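Local coordinates for zona occludens toxin N-terminal domain-containing protein (Neisseria meningitidis MC58, PDB 2R2A) that is of unproven function but, as the N-terminal domain of a zonula occludens toxin-like membrane protein with a P-loop NTPase fold, probably binds nucleotides, at residues A5-I10 and I126-Q131; K21-M26 and L50-T55; K42-I47 and S89-D94; L72-M77 and Q97-A102. All coordinates share one frame; numbering follows the deposited sequence.

Interaction 1 of 4, residues A5-I10 and I126-Q131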
# COMPACT_ATOMS: atom_id res chain seq x y z
N ALA A 5 -8.42 11.06 1.86
CA ALA A 5 -7.46 9.98 1.93
C ALA A 5 -8.14 8.64 2.20
O ALA A 5 -9.16 8.56 2.91
CB ALA A 5 -6.41 10.27 2.99
N GLU A 6 -7.57 7.57 1.64
CA GLU A 6 -8.08 6.26 1.96
C GLU A 6 -6.94 5.23 2.06
O GLU A 6 -5.78 5.56 1.76
CB GLU A 6 -9.17 5.85 0.94
CG GLU A 6 -8.65 5.29 -0.37
CD GLU A 6 -9.75 4.69 -1.26
OE1 GLU A 6 -10.95 4.89 -0.97
OE2 GLU A 6 -9.40 4.03 -2.27
N ILE A 7 -7.28 4.04 2.53
CA ILE A 7 -6.37 2.89 2.57
C ILE A 7 -6.83 1.86 1.54
O ILE A 7 -7.97 1.39 1.56
CB ILE A 7 -6.26 2.21 3.94
CG1 ILE A 7 -5.84 3.23 5.01
CG2 ILE A 7 -5.26 1.00 3.85
CD1 ILE A 7 -5.70 2.62 6.40
N CYS A 8 -5.90 1.52 0.66
CA CYS A 8 -6.13 0.60 -0.44
C CYS A 8 -5.24 -0.62 -0.23
O CYS A 8 -4.02 -0.49 0.01
CB CYS A 8 -5.78 1.28 -1.77
SG CYS A 8 -5.88 0.17 -3.21
N LEU A 9 -5.84 -1.80 -0.37
CA LEU A 9 -5.13 -3.08 -0.24
C LEU A 9 -4.97 -3.78 -1.62
O LEU A 9 -5.95 -3.86 -2.39
CB LEU A 9 -5.89 -3.97 0.73
CG LEU A 9 -5.45 -5.43 0.89
CD1 LEU A 9 -4.01 -5.56 1.42
CD2 LEU A 9 -6.41 -6.18 1.84
N ILE A 10 -3.77 -4.26 -1.93
CA ILE A 10 -3.58 -5.02 -3.14
C ILE A 10 -3.00 -6.38 -2.73
O ILE A 10 -1.95 -6.45 -2.08
CB ILE A 10 -2.68 -4.31 -4.14
CG1 ILE A 10 -3.26 -2.95 -4.62
CG2 ILE A 10 -2.49 -5.27 -5.35
CD1 ILE A 10 -2.18 -1.99 -5.25
N ILE A 126 -2.76 5.62 1.78
CA ILE A 126 -1.90 4.50 2.09
C ILE A 126 -2.26 3.36 1.14
O ILE A 126 -3.43 3.13 0.90
CB ILE A 126 -2.13 4.00 3.55
CG1 ILE A 126 -1.80 5.11 4.56
CG2 ILE A 126 -1.31 2.70 3.80
CD1 ILE A 126 -2.31 4.85 6.02
N PHE A 127 -1.26 2.73 0.53
CA PHE A 127 -1.46 1.47 -0.26
C PHE A 127 -0.66 0.39 0.45
O PHE A 127 0.53 0.59 0.70
CB PHE A 127 -0.91 1.63 -1.67
CG PHE A 127 -1.66 2.63 -2.49
CD1 PHE A 127 -2.68 2.22 -3.33
CD2 PHE A 127 -1.38 4.01 -2.36
CE1 PHE A 127 -3.42 3.16 -4.10
CE2 PHE A 127 -2.13 4.96 -3.10
CZ PHE A 127 -3.13 4.54 -3.96
N VAL A 128 -1.27 -0.77 0.70
CA VAL A 128 -0.51 -1.88 1.28
C VAL A 128 -0.64 -3.07 0.33
O VAL A 128 -1.71 -3.34 -0.17
CB VAL A 128 -1.01 -2.29 2.70
CG1 VAL A 128 -0.42 -1.31 3.77
CG2 VAL A 128 -2.53 -2.35 2.75
N LEU A 129 0.50 -3.66 -0.03
CA LEU A 129 0.53 -4.82 -0.91
C LEU A 129 0.97 -5.99 -0.05
O LEU A 129 1.89 -5.86 0.82
CB LEU A 129 1.56 -4.61 -2.03
CG LEU A 129 1.21 -3.63 -3.16
CD1 LEU A 129 1.07 -2.25 -2.61
CD2 LEU A 129 2.31 -3.69 -4.24
N THR A 130 0.33 -7.15 -0.25
CA THR A 130 0.81 -8.29 0.50
C THR A 130 0.30 -9.50 -0.27
O THR A 130 -0.49 -9.33 -1.22
CB THR A 130 0.33 -8.28 2.01
OG1 THR A 130 0.91 -9.42 2.70
CG2 THR A 130 -1.19 -8.41 2.10
N GLN A 131 0.71 -10.69 0.13
CA GLN A 131 0.32 -11.88 -0.57
C GLN A 131 -1.09 -12.35 -0.18
O GLN A 131 -1.75 -13.04 -0.99
CB GLN A 131 1.33 -13.01 -0.29
CG GLN A 131 2.66 -12.66 -0.95
CD GLN A 131 3.76 -13.59 -0.56
OE1 GLN A 131 3.65 -14.77 -0.79
NE2 GLN A 131 4.84 -13.06 0.06
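The Phe-127 ring meets Cys-8 obliquely at its CD1-CE1 side. Phe-127 CD1 lies 3.6 Å from Cys-8 CB and 3.8 Å from Cys-8 SG. The sulfur is 4.9 Å from the centroid of the Phe-127 ring and 65° off the ring normal, a sulfur-aromatic contact that is neither stacked nor edge-on. With the thiol trans to the backbone N (chi1 175°), the sulfur as well as CB comes close to CD1. Met-22 and Met-25 of helix 18-28 also touch this ring, as do Ile-90 and Ile-92 of the next strand.

The same sheet face carries Ile-10 and Leu-129, side by side and pointing the same way. On the other face, Ile-7 CG1 packs against Ile-126 CD1 at 4.0 Å, these two side chains likewise lying abreast and pointing the same way, while Leu-9 CD1 crosses to Val-128 CG2 at 3.8 Å.

Five backbone bonds between the strands alternate in direction, from Ile-126 N to Glu-6 O through to Thr-130 N to Ile-10 O; Val-128 N to Cys-8 O, at 2.8 Å, is one of them. With strand axes 4.7 Å apart and 18° between their directions, this is regular parallel pairing. Thr-130 OG1 is bonded beyond the pair, to Gln-97. Strand 7-11 runs into a probable Walker A loop, and its pairing with strand 125-130, which separates it from strand 90-93, is the order expected of an ASCE-type P-loop NTPase, consistent with the family.

Interaction 2 of 4, residues K21-M26 and L50-T55; sequences KMVSMM and LKIPHT
Met-26, a selenomethionine in this crystal, reaches from helix 18-28 across to Leu-50 and Ile-52. Helix 18-28 follows the probable Walker A loop, as in P-loop NTPases, and here its flank is packed by the connection between strands 43-45 and 55-58.

The Met-26 side chain can be followed atom by atom. Met-26 CB meets first, 3.8 Å from Ile-52 CD1. From there CG leaves trans to the carbonyl carbon (chi1 -59°), and an extended second torsion carries the chain outward from the helix. Met-26 SE arrives 4.1 Å from Leu-50 CD2. The chain then bends at chi3 (72°), which turns the methyl over toward isoleucine: Met-26 CE sits 3.9 Å from Ile-52 CG2, with Leu-50 CD2 also close by. Met-26 thus crosses Ile-52 at a slant along its length, whereas it meets Leu-50 tip to tip.

One turn earlier, Val-23 adds a second point of purchase. Its CG2 branch is 4.0 Å from Leu-50 CD1, the two side chains sliding past each other in opposite directions. No hydrogen bond spans the two segments, and the contact is entirely apolar. Val-43 and Ile-92 of the sheet also touch Met-26, so the selenomethionine is wedged between the loop and the strands beneath the helix.

The loop is braced from within by His-54. Its ring receives Leu-50 CD2 on one face, 3.8 Å above the plane and offset toward the rim, while His-54 ND1 donates nearly in the ring plane to Ile-52 O at 2.7 Å.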
# COMPACT_ATOMS: atom_id res chain seq x y z
N LYS A 21 1.14 -3.40 -11.25
CA LYS A 21 -0.15 -2.70 -11.15
C LYS A 21 -0.04 -1.39 -10.33
O LYS A 21 -0.57 -0.35 -10.72
CB LYS A 21 -1.24 -3.63 -10.60
CG LYS A 21 -2.62 -2.97 -10.47
CD LYS A 21 -3.10 -2.57 -11.89
CE LYS A 21 -4.43 -1.85 -11.89
NZ LYS A 21 -4.71 -1.59 -13.36
N MSE A 22 0.65 -1.46 -9.20
CA MSE A 22 0.87 -0.26 -8.37
C MSE A 22 1.57 0.86 -9.15
O MSE A 22 1.10 2.00 -9.17
CB MSE A 22 1.64 -0.65 -7.10
CG MSE A 22 1.86 0.50 -6.08
SE MSE A 22 0.19 1.06 -5.23
CE MSE A 22 -0.10 2.85 -6.06
N VAL A 23 2.69 0.53 -9.80
CA VAL A 23 3.41 1.52 -10.64
C VAL A 23 2.51 2.07 -11.77
O VAL A 23 2.52 3.26 -12.08
CB VAL A 23 4.73 0.94 -11.20
CG1 VAL A 23 5.50 2.00 -12.07
CG2 VAL A 23 5.63 0.37 -10.06
N SER A 24 1.72 1.19 -12.38
CA SER A 24 0.75 1.59 -13.41
C SER A 24 -0.23 2.64 -12.86
O SER A 24 -0.57 3.63 -13.54
CB SER A 24 -0.01 0.34 -13.92
OG SER A 24 -0.67 0.59 -15.15
N MSE A 25 -0.69 2.44 -11.63
CA MSE A 25 -1.56 3.42 -10.95
C MSE A 25 -0.85 4.73 -10.70
O MSE A 25 -1.41 5.81 -10.93
CB MSE A 25 -2.10 2.83 -9.63
CG MSE A 25 -2.99 1.62 -9.92
SE MSE A 25 -3.36 0.50 -8.33
CE MSE A 25 -4.59 1.77 -7.60
N MSE A 26 0.38 4.65 -10.23
CA MSE A 26 1.16 5.87 -10.00
C MSE A 26 1.34 6.64 -11.32
O MSE A 26 1.45 7.87 -11.30
CB MSE A 26 2.51 5.52 -9.43
CG MSE A 26 2.45 4.77 -8.11
SE MSE A 26 4.23 4.42 -7.45
CE MSE A 26 4.71 6.26 -6.92
N LEU A 50 12.10 1.58 -8.19
CA LEU A 50 11.09 2.57 -8.58
C LEU A 50 11.78 3.87 -8.99
O LEU A 50 12.54 4.44 -8.21
CB LEU A 50 10.12 2.80 -7.41
CG LEU A 50 8.99 3.79 -7.70
CD1 LEU A 50 8.08 3.23 -8.79
CD2 LEU A 50 8.21 4.16 -6.42
N LYS A 51 11.51 4.32 -10.22
CA LYS A 51 12.18 5.49 -10.80
C LYS A 51 11.49 6.83 -10.49
O LYS A 51 12.10 7.89 -10.54
CB LYS A 51 12.31 5.34 -12.31
CG LYS A 51 13.19 4.20 -12.79
CD LYS A 51 13.51 4.42 -14.27
CE LYS A 51 14.26 3.23 -14.90
NZ LYS A 51 13.42 2.02 -15.01
N ILE A 52 10.20 6.76 -10.17
CA ILE A 52 9.40 7.91 -9.77
C ILE A 52 9.97 8.40 -8.45
O ILE A 52 10.17 7.59 -7.54
CB ILE A 52 7.92 7.45 -9.58
CG1 ILE A 52 7.37 6.85 -10.87
CG2 ILE A 52 7.07 8.61 -9.03
CD1 ILE A 52 6.01 6.16 -10.78
N PRO A 53 10.26 9.72 -8.33
CA PRO A 53 10.83 10.24 -7.10
C PRO A 53 10.01 9.86 -5.87
O PRO A 53 8.78 9.90 -5.91
CB PRO A 53 10.84 11.77 -7.32
CG PRO A 53 10.95 11.89 -8.78
CD PRO A 53 10.13 10.78 -9.35
N HIS A 54 10.69 9.44 -4.82
CA HIS A 54 10.02 9.01 -3.61
C HIS A 54 11.04 9.06 -2.48
O HIS A 54 12.24 9.25 -2.70
CB HIS A 54 9.46 7.57 -3.77
CG HIS A 54 10.52 6.55 -4.04
ND1 HIS A 54 11.13 6.42 -5.27
CD2 HIS A 54 11.13 5.66 -3.22
CE1 HIS A 54 12.06 5.49 -5.21
NE2 HIS A 54 12.08 5.01 -3.98
N THR A 55 10.55 8.91 -1.26
CA THR A 55 11.41 8.73 -0.10
C THR A 55 11.36 7.29 0.36
O THR A 55 10.26 6.76 0.58
CB THR A 55 10.95 9.65 1.02
OG1 THR A 55 11.02 11.00 0.54
CG2 THR A 55 11.82 9.48 2.23

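Interaction 3 of 4, residues K42-I47 and S89-D94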
# COMPACT_ATOMS: atom_id res chain seq x y z
N LYS A 42 4.22 14.02 -1.90
CA LYS A 42 5.39 13.25 -1.52
C LYS A 42 4.99 11.78 -1.38
O LYS A 42 3.93 11.49 -0.82
CB LYS A 42 5.92 13.78 -0.18
CG LYS A 42 7.18 13.11 0.29
CD LYS A 42 7.80 13.90 1.48
CE LYS A 42 9.21 13.37 1.79
NZ LYS A 42 9.81 13.87 3.08
N VAL A 43 5.82 10.87 -1.90
CA VAL A 43 5.60 9.41 -1.85
C VAL A 43 6.65 8.73 -0.93
O VAL A 43 7.85 8.94 -1.10
CB VAL A 43 5.63 8.78 -3.27
CG1 VAL A 43 5.39 7.24 -3.24
CG2 VAL A 43 4.55 9.42 -4.18
N PHE A 44 6.19 7.98 0.06
CA PHE A 44 7.08 7.16 0.90
C PHE A 44 6.87 5.73 0.48
O PHE A 44 5.73 5.28 0.38
CB PHE A 44 6.72 7.31 2.39
CG PHE A 44 6.93 8.72 2.93
CD1 PHE A 44 5.88 9.63 3.01
CD2 PHE A 44 8.19 9.09 3.40
CE1 PHE A 44 6.08 10.92 3.53
CE2 PHE A 44 8.41 10.40 3.90
CZ PHE A 44 7.35 11.30 3.97
N THR A 45 7.94 5.00 0.20
CA THR A 45 7.77 3.60 -0.16
C THR A 45 9.00 2.79 0.11
O THR A 45 10.07 3.36 0.31
CB THR A 45 7.28 3.43 -1.64
OG1 THR A 45 6.91 2.07 -1.90
CG2 THR A 45 8.33 3.91 -2.64
N ASN A 46 8.83 1.47 0.17
CA ASN A 46 9.96 0.54 0.27
C ASN A 46 10.17 -0.20 -1.06
O ASN A 46 11.01 -1.10 -1.13
CB ASN A 46 9.76 -0.48 1.44
CG ASN A 46 8.53 -1.36 1.26
OD1 ASN A 46 7.51 -0.94 0.73
ND2 ASN A 46 8.63 -2.62 1.73
N ILE A 47 9.40 0.14 -2.11
CA ILE A 47 9.53 -0.56 -3.39
C ILE A 47 10.87 -0.24 -4.04
O ILE A 47 11.18 0.93 -4.23
CB ILE A 47 8.40 -0.22 -4.37
CG1 ILE A 47 7.06 -0.84 -3.88
CG2 ILE A 47 8.69 -0.80 -5.75
CD1 ILE A 47 5.89 -0.25 -4.59
N SER A 89 0.74 13.25 2.34
CA SER A 89 1.66 12.42 1.55
C SER A 89 0.99 11.09 1.21
O SER A 89 -0.12 10.81 1.67
CB SER A 89 3.01 12.25 2.29
OG SER A 89 2.85 11.62 3.54
N ILE A 90 1.69 10.28 0.43
CA ILE A 90 1.19 8.98 0.00
C ILE A 90 2.16 7.90 0.47
O ILE A 90 3.37 8.02 0.26
CB ILE A 90 1.08 8.98 -1.57
CG1 ILE A 90 0.08 10.03 -2.08
CG2 ILE A 90 0.71 7.53 -2.10
CD1 ILE A 90 0.03 10.22 -3.62
N VAL A 91 1.67 6.81 1.08
CA VAL A 91 2.59 5.82 1.62
C VAL A 91 2.28 4.52 0.90
O VAL A 91 1.11 4.16 0.82
CB VAL A 91 2.35 5.64 3.14
CG1 VAL A 91 3.16 4.50 3.67
CG2 VAL A 91 2.68 6.96 3.94
N ILE A 92 3.28 3.84 0.33
CA ILE A 92 3.05 2.56 -0.38
C ILE A 92 3.98 1.53 0.27
O ILE A 92 5.23 1.70 0.22
CB ILE A 92 3.37 2.65 -1.90
CG1 ILE A 92 2.52 3.77 -2.54
CG2 ILE A 92 3.23 1.27 -2.60
CD1 ILE A 92 3.02 4.24 -3.96
N VAL A 93 3.41 0.49 0.87
CA VAL A 93 4.23 -0.42 1.63
C VAL A 93 4.10 -1.77 0.94
O VAL A 93 3.03 -2.36 0.90
CB VAL A 93 3.81 -0.46 3.12
CG1 VAL A 93 4.56 -1.54 3.86
CG2 VAL A 93 4.11 0.93 3.80
N ASP A 94 5.19 -2.24 0.35
CA ASP A 94 5.21 -3.57 -0.24
C ASP A 94 5.48 -4.61 0.88
O ASP A 94 6.27 -4.35 1.83
CB ASP A 94 6.26 -3.63 -1.35
CG ASP A 94 6.20 -4.92 -2.15
OD1 ASP A 94 5.08 -5.43 -2.32
OD2 ASP A 94 7.25 -5.41 -2.59
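Asn-46 uses its side-chain amide to continue the pairing with Asp-94 just past the end of strand 43-45. OD1 of Asn-46 accepts from Asp-94 N at 2.7 Å, in the carbonyl plane and on a lone pair, while Asn-46 ND2 donates to Asp-94 O at 2.9 Å. Both bonds reach one residue's backbone, so the carboxamide is held against rotation and mimics a peptide group, extending the pairing by one residue. A chi1 of 62°, with CG set between the backbone N and carbonyl carbon, brings the amide to this position.

Just before it, Thr-45 OG1 donates to Ile-92 O at 2.7 Å, approaching from above the carbonyl plane by 38°. The same hydroxyl oxygen accepts from Ile-47 N, an ST turn that starts the departure from the sheet.

Upstream the pairing is ordinary parallel sheet: Ile-90 N to Lys-42 O, Phe-44 N to Ile-90 O and Ile-92 N to Phe-44 O. Strand 90-93 is flanked by 43-45 and 125-130 in the P-loop NTPase sheet, and its hydrophobic run ending in Asp-94 is consistent with a Walker B strand. A bound sulfate, probably from the crystallisation liquor, lies about 6 Å from the Asp-94 side chain.

Toward helix 18-28, Ile-92 spreads its branches: CD1 reaches Val-43 CG1 at 3.9 Å, and CG2 reaches Ile-47 CD1 at 3.7 Å, each pair crossing at a slant. On the other face, the Phe-44 ring takes Ser-89 OG at its edge, in plane, with CE1 to OG 3.3 Å; that hydroxyl is hydrogen-bonded to Asn-86 O.

Interaction 4 of 4, residues L72-M77 and Q97-A102; sequences LSAHDM and QDVWPA
Met-77 and Trp-100 cross at about a right angle, with selenium (Met-77 is a selenomethionine) pointed at the rim of the indole. SE of Met-77 is 4.1 Å from Trp-100 CH2 and equally near CZ2. It lies 5.2 Å from the centroid of the six-membered ring and 82° off its normal, which makes this a Met-aromatic contact made at the edge. One face of the same indole is taken by Val-99 CG1, 3.5 Å above the plane and over the ring centre. Trp-100 NE1 is bonded to Asn-112 O, which helps fix the ring's rotation.

Val-99 also turns its CG2 branch to Ala-74 CB at 3.8 Å. Its CG1, trans to the backbone N (chi1 -176°), lies over the indole and also touches Ala-74, whose CB is nearer to CG2.

The His-75 ring comes in edge-first: CE1 sits 3.1 Å from Asp-98 O, close to the ring plane. NE2 is bonded to Thr-59 O. On its other nitrogen the link is looser: a water donates to Val-99 O at 2.6 Å and makes a weak bond with His-75 ND1.

An ST turn, Ser-73 OG accepting from His-75 N, ends the short, weakly bonded strand 72-73 and helps position this histidine. The contact thereby joins the end of an outermost strand to the loop that follows strand 90-93, on the Val-91 and Val-93 face of a P-loop NTPase sheet.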
# COMPACT_ATOMS: atom_id res chain seq x y z
N LEU A 72 14.42 6.97 7.54
CA LEU A 72 13.10 6.71 8.06
C LEU A 72 12.82 5.22 8.15
O LEU A 72 13.10 4.44 7.23
CB LEU A 72 12.02 7.36 7.19
CG LEU A 72 11.87 8.86 7.13
CD1 LEU A 72 10.67 9.13 6.22
CD2 LEU A 72 11.66 9.48 8.50
N SER A 73 12.27 4.84 9.30
CA SER A 73 11.79 3.50 9.51
C SER A 73 10.29 3.52 9.31
O SER A 73 9.62 4.50 9.71
CB SER A 73 12.14 3.04 10.92
OG SER A 73 11.51 1.80 11.19
N ALA A 74 9.73 2.45 8.73
CA ALA A 74 8.28 2.37 8.65
C ALA A 74 7.69 2.19 10.05
O ALA A 74 6.48 2.41 10.26
CB ALA A 74 7.84 1.19 7.73
N HIS A 75 8.55 1.79 10.99
CA HIS A 75 8.09 1.34 12.30
C HIS A 75 7.72 2.45 13.27
O HIS A 75 6.95 2.21 14.19
CB HIS A 75 9.04 0.28 12.90
CG HIS A 75 9.09 -0.97 12.07
ND1 HIS A 75 8.19 -2.00 12.23
CD2 HIS A 75 9.90 -1.32 11.04
CE1 HIS A 75 8.46 -2.95 11.34
NE2 HIS A 75 9.48 -2.55 10.60
N ASP A 76 8.24 3.66 13.06
CA ASP A 76 7.76 4.79 13.83
C ASP A 76 7.09 5.83 12.94
O ASP A 76 7.23 7.02 13.18
CB ASP A 76 8.88 5.41 14.68
CG ASP A 76 10.08 5.83 13.86
OD1 ASP A 76 10.06 5.73 12.61
OD2 ASP A 76 11.07 6.28 14.47
N MSE A 77 6.35 5.36 11.93
CA MSE A 77 5.60 6.23 11.02
C MSE A 77 4.64 7.11 11.80
O MSE A 77 4.41 8.25 11.42
CB MSE A 77 4.82 5.39 10.01
CG MSE A 77 4.27 6.18 8.81
SE MSE A 77 3.41 4.98 7.54
CE MSE A 77 4.97 4.02 6.90
N GLN A 97 2.97 -6.93 5.69
CA GLN A 97 2.96 -7.73 6.90
C GLN A 97 4.23 -7.52 7.72
O GLN A 97 4.26 -7.83 8.88
CB GLN A 97 2.73 -9.24 6.61
CG GLN A 97 3.85 -10.00 5.92
CD GLN A 97 3.88 -9.87 4.39
OE1 GLN A 97 3.26 -9.00 3.82
NE2 GLN A 97 4.63 -10.75 3.73
N ASP A 98 5.26 -6.93 7.10
CA ASP A 98 6.50 -6.57 7.80
C ASP A 98 6.33 -5.39 8.75
O ASP A 98 7.15 -5.20 9.67
CB ASP A 98 7.61 -6.25 6.78
CG ASP A 98 8.04 -7.48 6.01
OD1 ASP A 98 7.68 -8.62 6.42
OD2 ASP A 98 8.71 -7.34 4.97
N VAL A 99 5.29 -4.59 8.54
CA VAL A 99 5.06 -3.37 9.34
C VAL A 99 3.84 -3.57 10.23
O VAL A 99 3.87 -3.21 11.42
CB VAL A 99 4.77 -2.14 8.45
CG1 VAL A 99 4.63 -0.88 9.30
CG2 VAL A 99 5.83 -1.97 7.39
N TRP A 100 2.77 -4.16 9.66
CA TRP A 100 1.46 -4.30 10.29
C TRP A 100 0.99 -5.75 10.20
O TRP A 100 -0.00 -6.04 9.51
CB TRP A 100 0.44 -3.39 9.59
CG TRP A 100 0.78 -1.91 9.73
CD1 TRP A 100 0.87 -1.20 10.89
CD2 TRP A 100 1.10 -0.99 8.68
NE1 TRP A 100 1.22 0.10 10.63
CE2 TRP A 100 1.33 0.27 9.28
CE3 TRP A 100 1.17 -1.10 7.29
CZ2 TRP A 100 1.69 1.39 8.55
CZ3 TRP A 100 1.49 0.03 6.55
CH2 TRP A 100 1.74 1.27 7.19
N PRO A 101 1.70 -6.68 10.87
CA PRO A 101 1.31 -8.09 10.82
C PRO A 101 0.00 -8.32 11.60
O PRO A 101 -0.35 -7.50 12.47
CB PRO A 101 2.48 -8.81 11.57
CG PRO A 101 3.03 -7.75 12.50
CD PRO A 101 2.89 -6.46 11.74
N ALA A 102 -0.67 -9.42 11.28
CA ALA A 102 -1.76 -9.91 12.15
C ALA A 102 -1.25 -10.03 13.62
O ALA A 102 -0.08 -10.42 13.85
CB ALA A 102 -2.23 -11.24 11.66
O HOH W 1 4.91 -1.29 12.77

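Interactions 1 and 3 are strand pairs in one P-loop NTPase sheet; interactions 2 and 4 lie on its two faces. Interactions 1 and 3, with centres about 10 Å apart, are coupled because strands 125-130 and 90-93 are neighbours, Phe-127 bonding to Val-91 and Val-93. Interaction 2 lies about 9 Å from interaction 3, centre to centre, on the face carrying Ile-92 and Phe-127, where helix 18-28 packs. Interaction 4 occupies the other face, its centre about 20 Å from that of interaction 2, through Val-91 and Val-93. Along the chain, interactions 2, 3 and 4 all fall inside the loop closed by interaction 1, and interaction 3 alternates with both others. Segments far apart in sequence thus meet around one central sheet.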